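Local coordinates for protein secretory pathway GDP dissociation inhibitor (Saccharomyces cerevisiae, PDB 2BCG) that regulates the GDP/GTP exchange of the Rab GTPase Sec4 by inhibiting GDP dissociation, and extracts GDP-bound Ypt7 from vacuolar membranes, at residues Asp111-Ser116 with Asp352-Cys357; Asn83-Pro88 with Tyr234-Tyr239; Val53-Leu58 with Glu70-Lys75. All blocks are in the same frame, centred on the assembly; numbering follows the deposited sequence. Where two conformers were deposited one is given.

Interaction 1: Asp111-Ser116 with Asp352-Cys357; sequences DFKQVS and DAHNVC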
loop_
_atom_site.group_PDB
_atom_site.type_symbol
_atom_site.label_atom_id
_atom_site.label_comp_id
_atom_site.label_asym_id
_atom_site.label_seq_id
_atom_site.Cartn_x
_atom_site.Cartn_y
_atom_site.Cartn_z
ATOM N N ASP A 111 -6.107 -4.434 -3.634
ATOM C CA ASP A 111 -6.936 -5.584 -3.195
ATOM C C ASP A 111 -6.360 -6.187 -1.921
ATOM O O ASP A 111 -5.139 -6.131 -1.736
ATOM C CB ASP A 111 -6.933 -6.648 -4.273
ATOM C CG ASP A 111 -7.712 -6.225 -5.520
ATOM O OD1 ASP A 111 -8.780 -5.597 -5.389
ATOM O OD2 ASP A 111 -7.267 -6.567 -6.624
ATOM N N PHE A 112 -7.202 -6.836 -1.107
ATOM C CA PHE A 112 -6.781 -7.379 0.202
ATOM C C PHE A 112 -7.197 -8.802 0.376
ATOM O O PHE A 112 -8.286 -9.159 -0.066
ATOM C CB PHE A 112 -7.347 -6.536 1.342
ATOM C CG PHE A 112 -6.857 -5.106 1.301
ATOM C CD1 PHE A 112 -7.525 -4.142 0.544
ATOM C CD2 PHE A 112 -5.723 -4.728 1.995
ATOM C CE1 PHE A 112 -7.091 -2.841 0.488
ATOM C CE2 PHE A 112 -5.266 -3.415 1.919
ATOM C CZ PHE A 112 -5.956 -2.483 1.163
ATOM N N LYS A 113 -6.351 -9.594 1.041
ATOM C CA LYS A 113 -6.744 -10.942 1.479
ATOM C C LYS A 113 -6.599 -11.033 2.999
ATOM O O LYS A 113 -5.790 -10.355 3.601
ATOM C CB LYS A 113 -5.858 -12.060 0.886
ATOM C CG LYS A 113 -5.919 -12.274 -0.570
ATOM C CD LYS A 113 -5.406 -13.666 -0.864
ATOM C CE LYS A 113 -5.883 -14.071 -2.243
ATOM N NZ LYS A 113 -4.949 -15.054 -2.856
ATOM N N GLN A 114 -7.389 -11.904 3.619
ATOM C CA GLN A 114 -7.225 -12.176 5.046
ATOM C C GLN A 114 -5.920 -12.886 5.336
ATOM O O GLN A 114 -5.500 -13.774 4.596
ATOM C CB GLN A 114 -8.343 -13.081 5.541
ATOM C CG GLN A 114 -9.701 -12.435 5.488
ATOM C CD GLN A 114 -10.754 -13.341 6.106
ATOM O OE1 GLN A 114 -11.559 -13.969 5.403
ATOM N NE2 GLN A 114 -10.721 -13.448 7.419
ATOM N N VAL A 115 -5.330 -12.550 6.466
ATOM C CA VAL A 115 -4.196 -13.342 6.983
ATOM C C VAL A 115 -4.798 -14.565 7.717
ATOM O O VAL A 115 -5.800 -14.430 8.427
ATOM C CB VAL A 115 -3.354 -12.433 7.924
ATOM C CG1 VAL A 115 -2.309 -13.233 8.710
ATOM C CG2 VAL A 115 -2.699 -11.275 7.113
ATOM N N SER A 116 -4.208 -15.742 7.527
ATOM C CA SER A 116 -4.839 -17.003 8.019
ATOM C C SER A 116 -4.977 -17.136 9.525
ATOM O O SER A 116 -5.918 -17.802 10.033
ATOM C CB SER A 116 -4.089 -18.223 7.487
ATOM O OG SER A 116 -3.888 -18.080 6.102
ATOM N N ASP A 352 3.166 -16.760 -1.985
ATOM C CA ASP A 352 2.717 -16.557 -3.366
ATOM C C ASP A 352 1.217 -16.202 -3.417
ATOM O O ASP A 352 0.745 -15.619 -4.416
ATOM C CB ASP A 352 3.186 -17.668 -4.371
ATOM C CG ASP A 352 2.335 -18.955 -4.321
ATOM O OD1 ASP A 352 2.827 -19.999 -4.824
ATOM O OD2 ASP A 352 1.209 -18.942 -3.809
ATOM N N ALA A 353 0.459 -16.535 -2.357
ATOM C CA ALA A 353 -0.983 -16.240 -2.302
ATOM C C ALA A 353 -1.280 -14.742 -2.321
ATOM O O ALA A 353 -2.397 -14.318 -2.627
ATOM C CB ALA A 353 -1.616 -16.871 -1.059
ATOM N N HIS A 354 -0.274 -13.952 -1.944
ATOM C CA HIS A 354 -0.402 -12.498 -1.874
ATOM C C HIS A 354 0.446 -11.841 -2.972
ATOM O O HIS A 354 0.593 -10.616 -2.953
ATOM C CB HIS A 354 -0.141 -11.950 -0.419
ATOM C CG HIS A 354 -1.282 -12.135 0.581
ATOM N ND1 HIS A 354 -1.343 -13.196 1.463
ATOM C CD2 HIS A 354 -2.338 -11.339 0.899
ATOM C CE1 HIS A 354 -2.398 -13.069 2.250
ATOM N NE2 HIS A 354 -3.017 -11.942 1.936
ATOM N N ASN A 355 0.946 -12.614 -3.945
ATOM C CA ASN A 355 1.714 -12.067 -5.091
ATOM C C ASN A 355 2.971 -11.302 -4.678
ATOM O O ASN A 355 3.306 -10.259 -5.257
ATOM C CB ASN A 355 0.819 -11.206 -6.014
ATOM C CG ASN A 355 -0.298 -12.016 -6.681
ATOM O OD1 ASN A 355 -1.259 -11.441 -7.238
ATOM N ND2 ASN A 355 -0.180 -13.330 -6.643
ATOM N N VAL A 356 3.643 -11.796 -3.640
ATOM C CA VAL A 356 4.850 -11.137 -3.168
ATOM C C VAL A 356 6.120 -11.921 -3.433
ATOM O O VAL A 356 7.188 -11.399 -3.240
ATOM C CB VAL A 356 4.752 -10.794 -1.666
ATOM C CG1 VAL A 356 3.689 -9.699 -1.465
ATOM C CG2 VAL A 356 4.441 -12.060 -0.846
ATOM N N CYS A 357 5.994 -13.170 -3.878
ATOM C CA CYS A 357 7.151 -13.995 -4.225
ATOM C C CYS A 357 6.716 -15.003 -5.277
ATOM O O CYS A 357 5.523 -15.223 -5.476
ATOM C CB CYS A 357 7.764 -14.678 -2.981
ATOM S SG CYS A 357 6.613 -15.690 -2.054
#

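Interaction 2: Asn83-Pro88 with Tyr234-Tyr239; sequences NVDLIP and YLYPMY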
loop_
_atom_site.group_PDB
_atom_site.type_symbol
_atom_site.label_atom_id
_atom_site.label_comp_id
_atom_site.label_asym_id
_atom_site.label_seq_id
_atom_site.Cartn_x
_atom_site.Cartn_y
_atom_site.Cartn_z
ATOM N N ASN A 83 7.744 -8.893 -4.566
ATOM C CA ASN A 83 7.377 -7.578 -4.027
ATOM C C ASN A 83 7.553 -7.727 -2.520
ATOM O O ASN A 83 6.631 -8.103 -1.808
ATOM C CB ASN A 83 5.914 -7.236 -4.331
ATOM C CG ASN A 83 5.654 -7.129 -5.813
ATOM O OD1 ASN A 83 6.086 -6.165 -6.445
ATOM N ND2 ASN A 83 4.976 -8.136 -6.388
ATOM N N VAL A 84 8.769 -7.503 -2.069
ATOM C CA VAL A 84 9.134 -7.843 -0.715
ATOM C C VAL A 84 9.125 -6.619 0.190
ATOM O O VAL A 84 9.901 -5.686 -0.036
ATOM C CB VAL A 84 10.539 -8.480 -0.695
ATOM C CG1 VAL A 84 10.935 -8.855 0.740
ATOM C CG2 VAL A 84 10.614 -9.643 -1.679
ATOM N N ASP A 85 8.245 -6.634 1.191
ATOM C CA ASP A 85 8.167 -5.533 2.163
ATOM C C ASP A 85 9.518 -5.348 2.851
ATOM O O ASP A 85 10.153 -6.311 3.327
ATOM C CB ASP A 85 7.128 -5.843 3.244
ATOM C CG ASP A 85 5.728 -5.997 2.699
ATOM O OD1 ASP A 85 5.404 -5.447 1.619
ATOM O OD2 ASP A 85 4.937 -6.687 3.388
ATOM N N LEU A 86 9.944 -4.094 2.957
ATOM C CA LEU A 86 11.116 -3.802 3.775
ATOM C C LEU A 86 10.750 -3.737 5.266
ATOM O O LEU A 86 11.586 -4.004 6.126
ATOM C CB LEU A 86 11.713 -2.475 3.325
ATOM C CG LEU A 86 12.285 -2.439 1.877
ATOM C CD1 LEU A 86 12.722 -1.036 1.509
ATOM C CD2 LEU A 86 13.480 -3.340 1.750
ATOM N N ILE A 87 9.489 -3.359 5.538
ATOM C CA ILE A 87 8.996 -3.200 6.904
ATOM C C ILE A 87 7.651 -3.932 7.066
ATOM O O ILE A 87 6.666 -3.536 6.440
ATOM C CB ILE A 87 8.849 -1.702 7.308
ATOM C CG1 ILE A 87 10.206 -1.017 7.204
ATOM C CG2 ILE A 87 8.212 -1.614 8.727
ATOM C CD1 ILE A 87 10.184 0.453 7.621
ATOM N N PRO A 88 7.615 -4.997 7.887
ATOM C CA PRO A 88 6.396 -5.789 7.921
ATOM C C PRO A 88 5.248 -5.090 8.670
ATOM O O PRO A 88 5.430 -4.570 9.768
ATOM C CB PRO A 88 6.854 -7.079 8.625
ATOM C CG PRO A 88 7.948 -6.618 9.540
ATOM C CD PRO A 88 8.655 -5.525 8.801
ATOM N N TYR A 234 -6.485 -9.693 10.876
ATOM C CA TYR A 234 -5.652 -8.968 9.896
ATOM C C TYR A 234 -5.997 -9.154 8.452
ATOM O O TYR A 234 -6.367 -10.262 8.021
ATOM C CB TYR A 234 -4.197 -9.412 10.029
ATOM C CG TYR A 234 -3.603 -9.273 11.400
ATOM C CD1 TYR A 234 -3.557 -8.031 12.025
ATOM C CD2 TYR A 234 -2.981 -10.350 12.021
ATOM C CE1 TYR A 234 -2.998 -7.881 13.282
ATOM C CE2 TYR A 234 -2.408 -10.212 13.277
ATOM C CZ TYR A 234 -2.401 -8.970 13.907
ATOM O OH TYR A 234 -1.801 -8.835 15.145
ATOM N N LEU A 235 -5.752 -8.083 7.699
ATOM C CA LEU A 235 -5.715 -8.121 6.232
ATOM C C LEU A 235 -4.291 -7.788 5.704
ATOM O O LEU A 235 -3.503 -7.205 6.416
ATOM C CB LEU A 235 -6.703 -7.095 5.666
ATOM C CG LEU A 235 -8.166 -7.125 6.142
ATOM C CD1 LEU A 235 -8.965 -5.969 5.538
ATOM C CD2 LEU A 235 -8.790 -8.492 5.797
ATOM N N TYR A 236 -4.021 -8.157 4.457
ATOM C CA TYR A 236 -2.727 -7.872 3.826
ATOM C C TYR A 236 -2.984 -7.579 2.333
ATOM O O TYR A 236 -3.772 -8.270 1.709
ATOM C CB TYR A 236 -1.762 -9.055 3.992
ATOM C CG TYR A 236 -0.369 -8.770 3.451
ATOM C CD1 TYR A 236 0.572 -8.087 4.219
ATOM C CD2 TYR A 236 -0.015 -9.152 2.141
ATOM C CE1 TYR A 236 1.827 -7.771 3.703
ATOM C CE2 TYR A 236 1.242 -8.850 1.635
ATOM C CZ TYR A 236 2.147 -8.155 2.406
ATOM O OH TYR A 236 3.381 -7.892 1.854
ATOM N N PRO A 237 -2.343 -6.545 1.779
ATOM C CA PRO A 237 -2.571 -6.218 0.358
ATOM C C PRO A 237 -1.903 -7.169 -0.632
ATOM O O PRO A 237 -0.714 -7.513 -0.495
ATOM C CB PRO A 237 -1.930 -4.833 0.195
ATOM C CG PRO A 237 -0.866 -4.791 1.243
ATOM C CD PRO A 237 -1.379 -5.624 2.410
ATOM N N MET A 238 -2.647 -7.524 -1.677
ATOM C CA MET A 238 -2.072 -8.227 -2.816
ATOM C C MET A 238 -0.987 -7.338 -3.439
ATOM O O MET A 238 -1.174 -6.103 -3.622
ATOM C CB MET A 238 -3.167 -8.514 -3.861
ATOM C CG MET A 238 -4.279 -9.427 -3.390
ATOM S SD MET A 238 -3.673 -11.051 -2.888
ATOM C CE MET A 238 -3.116 -11.646 -4.497
ATOM N N TYR A 239 0.132 -7.986 -3.754
ATOM C CA TYR A 239 1.355 -7.367 -4.292
ATOM C C TYR A 239 2.180 -6.559 -3.284
ATOM O O TYR A 239 3.182 -5.943 -3.658
ATOM C CB TYR A 239 1.094 -6.512 -5.538
ATOM C CG TYR A 239 0.480 -7.225 -6.694
ATOM C CD1 TYR A 239 1.221 -8.093 -7.519
ATOM C CD2 TYR A 239 -0.858 -7.044 -6.968
ATOM C CE1 TYR A 239 0.612 -8.721 -8.627
ATOM C CE2 TYR A 239 -1.461 -7.636 -8.054
ATOM C CZ TYR A 239 -0.737 -8.484 -8.856
ATOM O OH TYR A 239 -1.373 -9.066 -9.903
HETATM O O HOH W 1 6.112 -8.656 0.868
#

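Interaction 3: Val53-Leu58 with Glu70-Lys75; sequences VTLSQL and EERESK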
loop_
_atom_site.group_PDB
_atom_site.type_symbol
_atom_site.label_atom_id
_atom_site.label_comp_id
_atom_site.label_asym_id
_atom_site.label_seq_id
_atom_site.Cartn_x
_atom_site.Cartn_y
_atom_site.Cartn_z
ATOM N N VAL A 53 10.086 -4.212 -2.499
ATOM C CA VAL A 53 11.118 -4.166 -3.530
ATOM C C VAL A 53 11.305 -5.520 -4.214
ATOM O O VAL A 53 10.841 -6.565 -3.726
ATOM C CB VAL A 53 12.453 -3.705 -2.915
ATOM C CG1 VAL A 53 12.302 -2.307 -2.262
ATOM C CG2 VAL A 53 12.966 -4.731 -1.909
ATOM N N THR A 54 11.970 -5.491 -5.369
ATOM C CA THR A 54 12.272 -6.719 -6.074
ATOM C C THR A 54 13.400 -7.505 -5.400
ATOM O O THR A 54 14.081 -7.013 -4.504
ATOM C CB THR A 54 12.728 -6.442 -7.528
ATOM O OG1 THR A 54 13.963 -5.688 -7.501
ATOM C CG2 THR A 54 11.645 -5.732 -8.306
ATOM N N LEU A 55 13.590 -8.747 -5.852
ATOM C CA LEU A 55 14.651 -9.567 -5.328
ATOM C C LEU A 55 16.025 -9.001 -5.670
ATOM O O LEU A 55 16.886 -8.915 -4.804
ATOM C CB LEU A 55 14.456 -11.027 -5.747
ATOM C CG LEU A 55 15.329 -12.087 -5.101
ATOM C CD1 LEU A 55 15.330 -12.018 -3.551
ATOM C CD2 LEU A 55 14.747 -13.391 -5.534
ATOM N N SER A 56 16.204 -8.544 -6.905
ATOM C CA SER A 56 17.497 -7.904 -7.233
ATOM C C SER A 56 17.791 -6.712 -6.314
ATOM O O SER A 56 18.932 -6.557 -5.818
ATOM C CB SER A 56 17.635 -7.568 -8.727
ATOM O OG SER A 56 16.634 -6.649 -9.108
ATOM N N GLN A 57 16.759 -5.900 -6.025
ATOM C CA GLN A 57 16.925 -4.801 -5.072
ATOM C C GLN A 57 17.239 -5.226 -3.651
ATOM O O GLN A 57 17.965 -4.562 -2.910
ATOM C CB GLN A 57 15.699 -3.882 -5.079
ATOM C CG GLN A 57 15.889 -2.732 -5.983
ATOM C CD GLN A 57 17.194 -1.961 -5.668
ATOM O OE1 GLN A 57 17.457 -1.562 -4.510
ATOM N NE2 GLN A 57 18.032 -1.786 -6.693
ATOM N N LEU A 58 16.669 -6.362 -3.252
ATOM C CA LEU A 58 16.995 -6.906 -1.972
ATOM C C LEU A 58 18.504 -7.243 -1.874
ATOM O O LEU A 58 19.129 -7.018 -0.830
ATOM C CB LEU A 58 16.112 -8.134 -1.728
ATOM C CG LEU A 58 15.493 -8.363 -0.380
ATOM C CD1 LEU A 58 14.736 -7.164 0.184
ATOM C CD2 LEU A 58 14.621 -9.587 -0.474
ATOM N N GLU A 70 21.225 -14.628 -13.927
ATOM C CA GLU A 70 20.988 -16.045 -14.256
ATOM C C GLU A 70 20.907 -16.933 -13.020
ATOM O O GLU A 70 20.040 -17.805 -12.956
ATOM C CB GLU A 70 22.033 -16.596 -15.244
ATOM C CG GLU A 70 21.948 -15.992 -16.646
ATOM C CD GLU A 70 22.324 -14.519 -16.672
ATOM O OE1 GLU A 70 23.197 -14.115 -15.876
ATOM O OE2 GLU A 70 21.744 -13.766 -17.488
ATOM N N GLU A 71 21.813 -16.734 -12.058
ATOM C CA GLU A 71 21.747 -17.485 -10.802
ATOM C C GLU A 71 20.459 -17.159 -10.028
ATOM O O GLU A 71 19.772 -18.064 -9.539
ATOM C CB GLU A 71 22.964 -17.222 -9.920
ATOM C CG GLU A 71 22.952 -18.070 -8.633
ATOM C CD GLU A 71 24.186 -17.898 -7.748
ATOM O OE1 GLU A 71 24.119 -18.327 -6.575
ATOM O OE2 GLU A 71 25.219 -17.340 -8.197
ATOM N N ARG A 72 20.151 -15.866 -9.934
ATOM C CA ARG A 72 18.954 -15.392 -9.229
ATOM C C ARG A 72 17.693 -16.001 -9.832
ATOM O O ARG A 72 16.856 -16.544 -9.111
ATOM C CB ARG A 72 18.900 -13.858 -9.261
ATOM C CG ARG A 72 17.913 -13.224 -8.254
ATOM C CD ARG A 72 17.881 -11.697 -8.363
ATOM N NE ARG A 72 17.523 -11.253 -9.711
ATOM C CZ ARG A 72 18.283 -10.489 -10.491
ATOM N NH1 ARG A 72 19.464 -10.037 -10.072
ATOM N NH2 ARG A 72 17.844 -10.160 -11.694
ATOM N N GLU A 73 17.577 -15.936 -11.161
ATOM C CA GLU A 73 16.389 -16.464 -11.828
ATOM C C GLU A 73 16.272 -17.979 -11.708
ATOM O O GLU A 73 15.179 -18.498 -11.500
ATOM C CB GLU A 73 16.271 -15.959 -13.274
ATOM C CG GLU A 73 16.178 -14.420 -13.330
ATOM C CD GLU A 73 15.814 -13.852 -14.696
ATOM O OE1 GLU A 73 15.288 -12.711 -14.732
ATOM O OE2 GLU A 73 16.059 -14.531 -15.720
ATOM N N SER A 74 17.390 -18.698 -11.798
ATOM C CA SER A 74 17.316 -20.148 -11.636
ATOM C C SER A 74 16.859 -20.568 -10.235
ATOM O O SER A 74 16.103 -21.533 -10.084
ATOM C CB SER A 74 18.639 -20.832 -12.029
ATOM O OG SER A 74 19.698 -20.423 -11.183
ATOM N N LYS A 75 17.279 -19.815 -9.212
ATOM C CA LYS A 75 16.933 -20.119 -7.821
ATOM C C LYS A 75 15.542 -19.594 -7.448
ATOM O O LYS A 75 14.783 -20.249 -6.721
ATOM C CB LYS A 75 17.991 -19.498 -6.905
ATOM C CG LYS A 75 18.247 -20.224 -5.611
ATOM C CD LYS A 75 19.516 -19.706 -4.928
ATOM C CE LYS A 75 20.787 -20.285 -5.557
ATOM N NZ LYS A 75 21.946 -20.300 -4.609
#

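Interaction 1: Asp111-Ser116 with Asp352-Cys357
Ala353 meets Lys113 first: the ammonium NZ donates to Ala353 O at 2.7 Å, approaching in the plane of the carbonyl on one of its lone pairs, with a C=O...N angle of 143°. Lys113 reaches that far because its chain runs extended beyond CG (chi2 -160°, chi3 161°). The methyl group CB of Ala353 lies 4.2 Å from Lys113 NZ and lines the end of the lysine chain. At His354, in one of its two conformers, the lysine's aliphatic part lies over one face of the imidazole: Lys113 CD stands toward the rim, 4.3 Å from the ring centroid, a CH-pi contact. The NE2 corner of the same ring comes up against Lys113 CB, 3.0 Å away. Replacing Lys113 with an alanine would probably leave the carbonyl of Ala353 without its ammonium partner and uncover this face of the imidazole. Lys113 and Gln114 belong to strand 112-114, an outer strand of a three-stranded antiparallel sheet and part of the region that interacts with Ypt1, whereas 352-357 belongs to the loop between strands 345-351 and 362-369 of the large mixed sheet. At the ring edge, in its plane, lies Gln114 O, 4.0 Å from His354 CE1, and His354 also meets Tyr236 edge-to-face. The turn that presents Ala353 and His354 is closed by Asn355 N, which bonds back to Asp352 O.

Interaction 2: Asn83-Pro88 with Tyr234-Tyr239
Tyr236 and Asp85 approach from opposite directions and meet through one very short hydrogen bond, Tyr236 OH to Asp85 OD2 at 2.5 Å. The phenol gets there because its CG is anti to the backbone N (chi1 -175°), which carries the ring off strand 234-237 toward strand 84-85. OD2 sits at the ring edge, in the ring plane, 3.3 Å from Tyr236 CE1, while the carboxylate is turned 50° from the ring. The other oxygen, Asp85 OD1, takes hydrogen bonds from Ser52 OG and Leu241 N, so the carboxylate is held at both ends and its rotation is fixed. Pro237 CD covers one face of the Tyr236 ring near the rim, 3.5 Å above its plane. A water completes the site: it accepts from Asp85 N at 3.0 Å and gives its two protons to Asn83 O and Tyr236 OH.

The second cluster joins Asn83 and Tyr239, whose side chains run side by side in the same direction. Asn83 CB touches Tyr239 O at 3.1 Å, and ND2 lies in the plane of the Tyr239 ring at its edge, 3.9 Å from CD1, with the amide almost perpendicular to the ring (86°). That amide is engaged elsewhere: ND2 donates to Asn355 O, and OD1 bonds a basic side chain of another protein chain. Tyr236 and Tyr239 lie in the region that interacts with Ypt1. Strand 84-85 pairs with 52-53, and 234-237 is the central strand of a different sheet, so the contact bridges two sheets. Buried and gripped by three donors, the Asp85 carboxylate is probably ionised, although where the proton sits in so short a phenol bond is uncertain.

Interaction 3: Val53-Leu58 with Glu70-Lys75
Leu55 and Arg72 make the apolar part of this contact, running alongside each other and pointing opposite ways: Leu55 CG lies 4.2 Å from Arg72 CD, and Leu55 CD2 meets Arg72 CG. Leu55 also packs on Ile316 and Phe393, from strands 303-317 and 391-402 of the large mixed sheet. The second kind of contact involves the guanidinium, in one of the two conformers of Arg72. Ser56 CB sits over one face, toward the rim, 3.4 Å from Arg72 NH1. A bend at chi3 (58°) turns the arginine's flat end against the serine. Among the polar ends, Ser56 OG hydrogen-bonds to Asp79 OD1, and Arg72 NE makes a long, weak ion pair with Asp79 OD2. Within 53-58 the interaction is a cap: Gln57 N donates nearly straight (162°) to Thr54 OG1 at 3.2 Å, and Leu58 N bonds Thr54 O at 2.9 Å in the first helical turn. The whole is a pair of consecutive helices joined by a short loop, packed through an arginine of 69-76 against the N-capped first turn of 55-62.

How the interactions relate
Interaction 2 is the most central, about 10 Å from the centre of the chain to its own; interaction 1 lies farther out, at about 16 Å, and interaction 3 is peripheral, at about 26 Å. All are partly buried. Interactions 1 and 2 share one sheet, since strands 112-114 and 234-237 are neighbours in it; backbone bonds His354 O to Tyr239 N and Asp111 O to Met238 N sew them together, and both come within reach of the other protein chain. Interaction 3 is coupled to interaction 2 by the strand bond Val84 N to Val53 O. The chemistry follows position: a buried carboxylate and water at interaction 2, a lysine-to-carbonyl bond at interaction 1, and mostly van der Waals packing between helices at interaction 3.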